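Local coordinates for protein chitinase (Chromobacterium violaceum, PDB 4TXG) that probably binds chitin and hydrolyses its glycosidic bonds, as a family 18 glycoside hydrolase built on a TIM barrel with accessory domains, at residues K267-Y275 / P325-A333; V193-E203 / G289-F300. One frame throughout, in Å; residues are numbered along the deposited sequence.

Contact 1 of 2, residues K267-Y275 / P325-A333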
loop_
_atom_site.group_PDB
_atom_site.type_symbol
_atom_site.label_atom_id
_atom_site.label_comp_id
_atom_site.label_asym_id
_atom_site.label_seq_id
_atom_site.Cartn_x
_atom_site.Cartn_y
_atom_site.Cartn_z
ATOM N N LYS A 267 -15.031 4.422 22.815
ATOM C CA LYS A 267 -14.799 5.823 22.464
ATOM C C LYS A 267 -13.379 6.035 21.950
ATOM O O LYS A 267 -12.438 5.393 22.417
ATOM C CB LYS A 267 -15.051 6.732 23.669
ATOM C CG LYS A 267 -16.485 6.755 24.169
ATOM C CD LYS A 267 -16.635 7.748 25.316
ATOM C CE LYS A 267 -18.042 7.739 25.906
ATOM N NZ LYS A 267 -18.362 6.463 26.614
ATOM N N ARG A 268 -13.219 6.950 21.000
ATOM C CA ARG A 268 -11.902 7.212 20.428
ATOM C C ARG A 268 -11.173 8.326 21.175
ATOM O O ARG A 268 -11.736 9.392 21.422
ATOM C CB ARG A 268 -12.033 7.571 18.947
ATOM C CG ARG A 268 -10.715 7.635 18.180
ATOM C CD ARG A 268 -11.009 7.926 16.716
ATOM N NE ARG A 268 -9.813 7.989 15.882
ATOM C CZ ARG A 268 -9.025 9.052 15.796
ATOM N NH1 ARG A 268 -9.298 10.140 16.511
ATOM N NH2 ARG A 268 -7.964 9.022 15.002
ATOM N N VAL A 269 -9.921 8.063 21.537
ATOM C CA VAL A 269 -9.062 9.048 22.189
ATOM C C VAL A 269 -8.226 9.753 21.121
ATOM O O VAL A 269 -7.459 9.105 20.408
ATOM C CB VAL A 269 -8.125 8.390 23.238
ATOM C CG1 VAL A 269 -7.226 9.428 23.888
ATOM C CG2 VAL A 269 -8.935 7.653 24.298
ATOM N N ALA A 270 -8.389 11.067 20.990
ATOM C CA ALA A 270 -7.699 11.818 19.938
ATOM C C ALA A 270 -6.299 12.207 20.397
ATOM O O ALA A 270 -6.027 13.371 20.687
ATOM C CB ALA A 270 -8.503 13.060 19.544
ATOM N N SER A 271 -5.419 11.216 20.452
ATOM C CA SER A 271 -4.075 11.371 21.005
ATOM C C SER A 271 -3.063 11.949 20.012
ATOM O O SER A 271 -2.047 12.518 20.412
ATOM C CB SER A 271 -3.571 10.016 21.499
ATOM O OG SER A 271 -3.401 9.130 20.396
ATOM N N GLY A 272 -3.322 11.770 18.722
ATOM C CA GLY A 272 -2.403 12.229 17.689
ATOM C C GLY A 272 -1.711 11.081 16.968
ATOM O O GLY A 272 -1.273 11.234 15.828
ATOM N N GLY A 273 -1.610 9.932 17.634
ATOM C CA GLY A 273 -1.025 8.735 17.037
ATOM C C GLY A 273 0.288 8.961 16.307
ATOM O O GLY A 273 1.222 9.541 16.853
ATOM N N PHE A 274 0.354 8.497 15.063
ATOM C CA PHE A 274 1.542 8.674 14.231
ATOM C C PHE A 274 1.935 10.143 14.041
ATOM O O PHE A 274 3.112 10.457 13.923
ATOM C CB PHE A 274 1.314 8.043 12.849
ATOM C CG PHE A 274 1.617 6.569 12.783
ATOM C CD1 PHE A 274 2.926 6.118 12.795
ATOM C CD2 PHE A 274 0.595 5.642 12.660
ATOM C CE1 PHE A 274 3.213 4.763 12.716
ATOM C CE2 PHE A 274 0.879 4.283 12.579
ATOM C CZ PHE A 274 2.181 3.847 12.606
ATOM N N TYR A 275 0.957 11.037 13.967
ATOM C CA TYR A 275 1.279 12.437 13.694
ATOM C C TYR A 275 2.120 13.038 14.819
ATOM O O TYR A 275 3.148 13.681 14.570
ATOM C CB TYR A 275 0.011 13.259 13.501
ATOM C CG TYR A 275 -0.806 12.845 12.299
ATOM C CD1 TYR A 275 -0.382 13.147 11.012
ATOM C CD2 TYR A 275 -2.008 12.159 12.456
ATOM C CE1 TYR A 275 -1.124 12.774 9.904
ATOM C CE2 TYR A 275 -2.765 11.789 11.360
ATOM C CZ TYR A 275 -2.319 12.098 10.086
ATOM O OH TYR A 275 -3.064 11.740 8.990
ATOM N N PRO A 325 -10.710 13.029 9.068
ATOM C CA PRO A 325 -11.140 14.328 9.611
ATOM C C PRO A 325 -10.930 14.448 11.125
ATOM O O PRO A 325 -10.703 15.544 11.633
ATOM C CB PRO A 325 -12.630 14.373 9.269
ATOM C CG PRO A 325 -12.752 13.544 8.044
ATOM C CD PRO A 325 -11.743 12.425 8.203
ATOM N N LEU A 326 -10.993 13.322 11.825
ATOM C CA LEU A 326 -10.758 13.293 13.267
ATOM C C LEU A 326 -9.319 13.660 13.649
ATOM O O LEU A 326 -9.036 13.950 14.813
ATOM C CB LEU A 326 -11.093 11.902 13.815
ATOM C CG LEU A 326 -12.566 11.504 13.708
ATOM C CD1 LEU A 326 -12.735 10.059 14.139
ATOM C CD2 LEU A 326 -13.407 12.424 14.562
ATOM N N ASP A 327 -8.417 13.629 12.670
ATOM C CA ASP A 327 -6.997 13.891 12.887
ATOM C C ASP A 327 -6.528 15.273 12.419
ATOM O O ASP A 327 -5.357 15.607 12.576
ATOM C CB ASP A 327 -6.157 12.837 12.161
ATOM C CG ASP A 327 -6.411 11.441 12.669
ATOM O OD1 ASP A 327 -6.880 11.307 13.818
ATOM O OD2 ASP A 327 -6.128 10.476 11.924
ATOM N N TRP A 328 -7.418 16.069 11.838
ATOM C CA TRP A 328 -6.979 17.305 11.173
ATOM C C TRP A 328 -6.280 18.306 12.088
ATOM O O TRP A 328 -5.365 19.005 11.647
ATOM C CB TRP A 328 -8.163 17.987 10.487
ATOM C CG TRP A 328 -8.593 17.283 9.245
ATOM C CD1 TRP A 328 -7.984 16.213 8.656
ATOM C CD2 TRP A 328 -9.738 17.589 8.438
ATOM N NE1 TRP A 328 -8.675 15.837 7.527
ATOM C CE2 TRP A 328 -9.756 16.664 7.372
ATOM C CE3 TRP A 328 -10.747 18.558 8.512
ATOM C CZ2 TRP A 328 -10.743 16.678 6.388
ATOM C CZ3 TRP A 328 -11.732 18.567 7.533
ATOM C CH2 TRP A 328 -11.723 17.632 6.487
ATOM N N THR A 329 -6.681 18.373 13.356
ATOM C CA THR A 329 -6.017 19.295 14.278
ATOM C C THR A 329 -4.549 18.913 14.482
ATOM O O THR A 329 -3.727 19.757 14.840
ATOM C CB THR A 329 -6.722 19.352 15.644
ATOM O OG1 THR A 329 -6.580 18.097 16.322
ATOM C CG2 THR A 329 -8.200 19.680 15.459
ATOM N N PHE A 330 -4.220 17.645 14.240
ATOM C CA PHE A 330 -2.828 17.207 14.281
ATOM C C PHE A 330 -2.169 17.298 12.914
ATOM O O PHE A 330 -1.053 17.805 12.777
ATOM C CB PHE A 330 -2.714 15.761 14.779
ATOM C CG PHE A 330 -3.111 15.585 16.213
ATOM C CD1 PHE A 330 -2.239 15.946 17.231
ATOM C CD2 PHE A 330 -4.347 15.051 16.545
ATOM C CE1 PHE A 330 -2.600 15.791 18.556
ATOM C CE2 PHE A 330 -4.716 14.890 17.873
ATOM C CZ PHE A 330 -3.839 15.261 18.878
ATOM N N SER A 331 -2.851 16.769 11.905
ATOM C CA SER A 331 -2.222 16.589 10.605
ATOM C C SER A 331 -2.019 17.920 9.886
ATOM O O SER A 331 -0.956 18.172 9.331
ATOM C CB SER A 331 -3.048 15.628 9.739
ATOM O OG SER A 331 -4.356 16.129 9.511
ATOM N N ASN A 332 -3.035 18.772 9.896
ATOM C CA ASN A 332 -2.938 20.037 9.178
ATOM C C ASN A 332 -1.910 20.992 9.803
ATOM O O ASN A 332 -1.391 21.884 9.133
ATOM C CB ASN A 332 -4.320 20.695 9.088
ATOM C CG ASN A 332 -5.232 19.993 8.090
ATOM O OD1 ASN A 332 -4.764 19.252 7.220
ATOM N ND2 ASN A 332 -6.541 20.225 8.207
ATOM N N ALA A 333 -1.590 20.787 11.077
ATOM C CA ALA A 333 -0.591 21.607 11.745
ATOM C C ALA A 333 0.838 21.143 11.428
ATOM O O ALA A 333 1.808 21.804 11.791
ATOM C CB ALA A 333 -0.833 21.592 13.262
HETATM O O HOH W 1 -6.802 7.926 12.512
HETATM O O HOH W 2 -7.175 12.248 16.487
HETATM O O HOH W 3 -5.456 10.605 9.411
#
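G272 comes within 6.0 Å, CA to CA, of F330, and Y275 lies similarly close to S331, so the loop after strand 268-269 and helix 273-278 lie against the short helix 328-331. Both segments belong to the excursions that follow neighbouring strands, 247-253 and 308-312, of the family 18 TIM barrel. G272 CA sits 3.4 Å from the centroid of the F330 ring, only 5° off its normal, a CH-pi contact in which the ring lies flat on the glycine backbone; A270 O meets the same ring at its edge. Beside it, S331 CB lies over one face of the Y275 ring, 3.8 Å from the centroid and offset toward the rim. The extended R268 side chain, CG anti to the backbone N (chi1 -170°), passes with one guanidinium face over L326 CB and forms a salt bridge to D327. Water 1 runs from R268 NH2 to D327 OD2, and water 3 donates to the same oxygen; water 2 lies between R268 NH1 and OD1. R268 NE donates to A256 O. Y275 OH accepts from Y315 N and donates to water 3. In the bridge itself, R268 NH2 reaches the syn lone pair of D327 OD1 at 2.8 Å, 23° out of the guanidinium plane.

Contact 2 of 2, residues V193-E203 / G289-F300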
loop_
_atom_site.group_PDB
_atom_site.type_symbol
_atom_site.label_atom_id
_atom_site.label_comp_id
_atom_site.label_asym_id
_atom_site.label_seq_id
_atom_site.Cartn_x
_atom_site.Cartn_y
_atom_site.Cartn_z
ATOM N N VAL A 193 -0.475 3.436 17.965
ATOM C CA VAL A 193 0.544 4.156 18.714
ATOM C C VAL A 193 -0.099 4.713 19.973
ATOM O O VAL A 193 -1.029 5.521 19.884
ATOM C CB VAL A 193 1.140 5.297 17.881
ATOM C CG1 VAL A 193 2.179 6.072 18.702
ATOM C CG2 VAL A 193 1.743 4.738 16.606
ATOM N N ASP A 194 0.354 4.281 21.145
ATOM C CA ASP A 194 -0.361 4.676 22.352
ATOM C C ASP A 194 0.155 6.017 22.884
ATOM O O ASP A 194 0.987 6.666 22.254
ATOM C CB ASP A 194 -0.318 3.570 23.434
ATOM C CG ASP A 194 1.053 3.367 24.080
ATOM O OD1 ASP A 194 1.950 4.229 24.000
ATOM O OD2 ASP A 194 1.216 2.311 24.729
ATOM N N GLY A 195 -0.375 6.429 24.031
ATOM C CA GLY A 195 -0.055 7.722 24.622
ATOM C C GLY A 195 1.395 7.896 25.037
ATOM O O GLY A 195 1.842 9.015 25.311
ATOM N N SER A 196 2.134 6.793 25.096
ATOM C CA SER A 196 3.557 6.848 25.418
ATOM C C SER A 196 4.400 6.610 24.166
ATOM O O SER A 196 5.598 6.310 24.251
ATOM C CB SER A 196 3.898 5.821 26.490
ATOM O OG SER A 196 3.205 6.124 27.690
ATOM N N ASN A 197 3.742 6.742 23.018
ATOM C CA ASN A 197 4.343 6.564 21.697
ATOM C C ASN A 197 4.859 5.158 21.447
ATOM O O ASN A 197 5.767 4.954 20.649
ATOM C CB ASN A 197 5.459 7.590 21.477
ATOM C CG ASN A 197 4.907 8.978 21.235
ATOM O OD1 ASN A 197 3.863 9.127 20.612
ATOM N ND2 ASN A 197 5.578 9.996 21.768
ATOM N N LYS A 198 4.238 4.183 22.097
ATOM C CA LYS A 198 4.638 2.793 21.933
ATOM C C LYS A 198 3.615 2.002 21.143
ATOM O O LYS A 198 2.415 2.292 21.181
ATOM C CB LYS A 198 4.859 2.148 23.299
ATOM C CG LYS A 198 6.045 2.759 24.030
ATOM C CD LYS A 198 5.841 2.779 25.523
ATOM C CE LYS A 198 6.193 1.464 26.161
ATOM N NZ LYS A 198 6.338 1.653 27.638
ATOM N N LEU A 199 4.105 1.006 20.416
ATOM C CA LEU A 199 3.241 0.091 19.685
ATOM C C LEU A 199 2.354 -0.671 20.688
ATOM O O LEU A 199 2.857 -1.229 21.659
ATOM C CB LEU A 199 4.112 -0.858 18.849
ATOM C CG LEU A 199 3.451 -1.754 17.797
ATOM C CD1 LEU A 199 4.495 -2.194 16.790
ATOM C CD2 LEU A 199 2.795 -2.967 18.450
ATOM N N SER A 200 1.041 -0.702 20.463
ATOM C CA SER A 200 0.144 -1.332 21.439
ATOM C C SER A 200 -1.038 -2.046 20.800
ATOM O O SER A 200 -1.590 -1.574 19.813
ATOM C CB SER A 200 -0.387 -0.279 22.425
ATOM O OG SER A 200 -1.304 -0.854 23.355
ATOM N N VAL A 201 -1.430 -3.176 21.383
ATOM C CA VAL A 201 -2.710 -3.799 21.057
ATOM C C VAL A 201 -3.539 -3.933 22.337
ATOM O O VAL A 201 -4.421 -4.789 22.422
ATOM C CB VAL A 201 -2.539 -5.203 20.395
ATOM C CG1 VAL A 201 -1.945 -5.081 18.974
ATOM C CG2 VAL A 201 -1.691 -6.121 21.267
ATOM N N ASN A 202 -3.253 -3.082 23.326
ATOM C CA ASN A 202 -3.895 -3.172 24.637
ATOM C C ASN A 202 -3.760 -4.572 25.216
ATOM O O ASN A 202 -4.721 -5.127 25.748
ATOM C CB ASN A 202 -5.379 -2.799 24.566
ATOM C CG ASN A 202 -5.595 -1.309 24.520
ATOM O OD1 ASN A 202 -5.520 -0.627 25.546
ATOM N ND2 ASN A 202 -5.861 -0.793 23.336
ATOM N N GLU A 203 -2.564 -5.138 25.070
ATOM C CA GLU A 203 -2.280 -6.487 25.539
ATOM C C GLU A 203 -2.562 -6.686 27.035
ATOM O O GLU A 203 -2.795 -7.810 27.471
ATOM C CB GLU A 203 -0.822 -6.847 25.225
ATOM C CG GLU A 203 0.200 -5.760 25.579
ATOM C CD GLU A 203 0.652 -4.920 24.368
ATOM O OE1 GLU A 203 -0.177 -4.189 23.774
ATOM O OE2 GLU A 203 1.854 -4.984 24.016
ATOM N N GLY A 289 9.919 10.370 20.367
ATOM C CA GLY A 289 8.744 9.569 20.059
ATOM C C GLY A 289 9.086 8.418 19.131
ATOM O O GLY A 289 8.637 7.284 19.327
ATOM N N ILE A 290 9.880 8.719 18.111
ATOM C CA ILE A 290 10.264 7.715 17.114
ATOM C C ILE A 290 11.168 6.648 17.757
ATOM O O ILE A 290 11.058 5.454 17.454
ATOM C CB ILE A 290 10.961 8.378 15.898
ATOM C CG1 ILE A 290 9.933 9.138 15.048
ATOM C CG2 ILE A 290 11.682 7.337 15.036
ATOM C CD1 ILE A 290 10.553 10.093 13.989
ATOM N N ASN A 291 12.041 7.066 18.665
ATOM C CA ASN A 291 12.870 6.107 19.385
ATOM C C ASN A 291 12.037 5.207 20.290
ATOM O O ASN A 291 12.257 3.994 20.342
ATOM C CB ASN A 291 13.938 6.821 20.221
ATOM C CG ASN A 291 15.069 7.387 19.380
ATOM O OD1 ASN A 291 15.198 7.092 18.191
ATOM N ND2 ASN A 291 15.908 8.197 20.007
ATOM N N ALA A 292 11.082 5.793 21.009
ATOM C CA ALA A 292 10.223 5.001 21.884
ATOM C C ALA A 292 9.425 3.994 21.076
ATOM O O ALA A 292 9.296 2.824 21.461
ATOM C CB ALA A 292 9.282 5.903 22.682
ATOM N N PHE A 293 8.884 4.450 19.954
ATOM C CA PHE A 293 8.098 3.556 19.116
ATOM C C PHE A 293 8.953 2.413 18.567
ATOM O O PHE A 293 8.565 1.242 18.642
ATOM C CB PHE A 293 7.445 4.317 17.958
ATOM C CG PHE A 293 6.667 3.426 17.045
ATOM C CD1 PHE A 293 5.397 2.991 17.405
ATOM C CD2 PHE A 293 7.214 2.987 15.855
ATOM C CE1 PHE A 293 4.675 2.145 16.570
ATOM C CE2 PHE A 293 6.497 2.149 15.016
ATOM C CZ PHE A 293 5.230 1.730 15.379
ATOM N N SER A 294 10.108 2.755 18.011
ATOM C CA SER A 294 10.958 1.759 17.366
ATOM C C SER A 294 11.443 0.715 18.357
ATOM O O SER A 294 11.398 -0.486 18.074
ATOM C CB SER A 294 12.135 2.441 16.674
ATOM O OG SER A 294 11.639 3.309 15.654
ATOM N N ASP A 295 11.886 1.155 19.528
ATOM C CA ASP A 295 12.287 0.195 20.558
ATOM C C ASP A 295 11.108 -0.685 20.984
ATOM O O ASP A 295 11.286 -1.877 21.256
ATOM C CB ASP A 295 12.871 0.918 21.769
ATOM C CG ASP A 295 14.232 1.555 21.475
ATOM O OD1 ASP A 295 14.874 1.193 20.462
ATOM O OD2 ASP A 295 14.667 2.410 22.274
ATOM N N SER A 296 9.906 -0.105 21.042
ATOM C CA SER A 296 8.727 -0.867 21.450
ATOM C C SER A 296 8.363 -1.907 20.389
ATOM O O SER A 296 7.838 -2.969 20.720
ATOM C CB SER A 296 7.525 0.052 21.733
ATOM O OG SER A 296 6.915 0.522 20.545
ATOM N N ALA A 297 8.646 -1.609 19.124
ATOM C CA ALA A 297 8.344 -2.546 18.047
ATOM C C ALA A 297 9.255 -3.762 18.145
ATOM O O ALA A 297 8.809 -4.898 17.973
ATOM C CB ALA A 297 8.482 -1.872 16.684
ATOM N N VAL A 298 10.533 -3.519 18.424
ATOM C CA VAL A 298 11.486 -4.605 18.643
ATOM C C VAL A 298 11.013 -5.497 19.798
ATOM O O VAL A 298 10.990 -6.723 19.679
ATOM C CB VAL A 298 12.908 -4.065 18.937
ATOM C CG1 VAL A 298 13.810 -5.171 19.456
ATOM C CG2 VAL A 298 13.509 -3.426 17.681
ATOM N N ALA A 299 10.608 -4.882 20.904
ATOM C CA ALA A 299 10.194 -5.656 22.073
ATOM C C ALA A 299 8.930 -6.461 21.776
ATOM O O ALA A 299 8.771 -7.588 22.258
ATOM C CB ALA A 299 9.967 -4.737 23.268
ATOM N N PHE A 300 8.031 -5.865 20.998
ATOM C CA PHE A 300 6.764 -6.507 20.640
ATOM C C PHE A 300 6.996 -7.722 19.747
ATOM O O PHE A 300 6.435 -8.798 19.983
ATOM C CB PHE A 300 5.856 -5.494 19.940
ATOM C CG PHE A 300 4.452 -5.973 19.710
ATOM C CD1 PHE A 300 4.114 -6.662 18.559
ATOM C CD2 PHE A 300 3.462 -5.690 20.639
ATOM C CE1 PHE A 300 2.794 -7.085 18.345
ATOM C CE2 PHE A 300 2.150 -6.096 20.434
ATOM C CZ PHE A 300 1.819 -6.786 19.287
#
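L199 is the main bump: its side chain enters the hollow on helix 287-304 bordered by F293, S296, A297 and F300. A chi1 of -169° swings L199 CG beside its own carbonyl carbon and over the helix; from there the two methyls go to different neighbours. CD2 sits over the centre of the F300 ring, 3.6 Å from the centroid and 13° off the normal, a CH-pi contact, while CD1 rests on A297 CB at 4.0 Å. L199 CB meets F293 CE1 at 3.8 Å, and V193 CG2 touches the same ring carbon. The rim of the F300 ring is met in plane by V201 CG2 and E203 OE2, the carboxylate standing steeply to the ring. At the other end of the helical face, the type I turn D194-N197 pushes N197 against G289, where the missing side chain leaves room for ND2 to approach CA to 3.6 Å. N197 O presses onto the helix at F293, 3.1 Å from its CA and at the edge of its ring. Between these fits lies one polar link: L199 N donates to S296 OG at 2.9 Å and a nearly straight 171°, and the same hydroxyl donates to F293 O within its own helix. Strand 199-200 pairs antiparallel with barrel strand 185-193, and the hairpin they form packs on helix 287-304; L199 and F293 also touch V252, and V201 and F300 touch I250, on strand 247-253, while M277 of helix 273-278 packs against V193, N197 and F293.

Contacts 1 and 2 lie about 17 Å apart, centre to centre, on the same side of the chain's centre, and their segments alternate along the sequence: 193-203, 267-275, 289-300, 325-333. Helix 273-278, begun in contact 1, is followed directly by helix 287-304 of contact 2. The contacts touch each other through V193 of segment 193-203, whose CG1 is 4.0 Å from G273 O and whose CG2 is 4.1 Å from F274 CZ. Through Y315, contact 1 bonds to the residue just after the family 18 DxxDxDxE motif, whose glutamate is the catalytic acid in relatives; the helix of contact 2 leads into the strand of that motif, 308-312. A bound cesium ion lies about 12 Å from the Y275 side chain, too far for direct coordination.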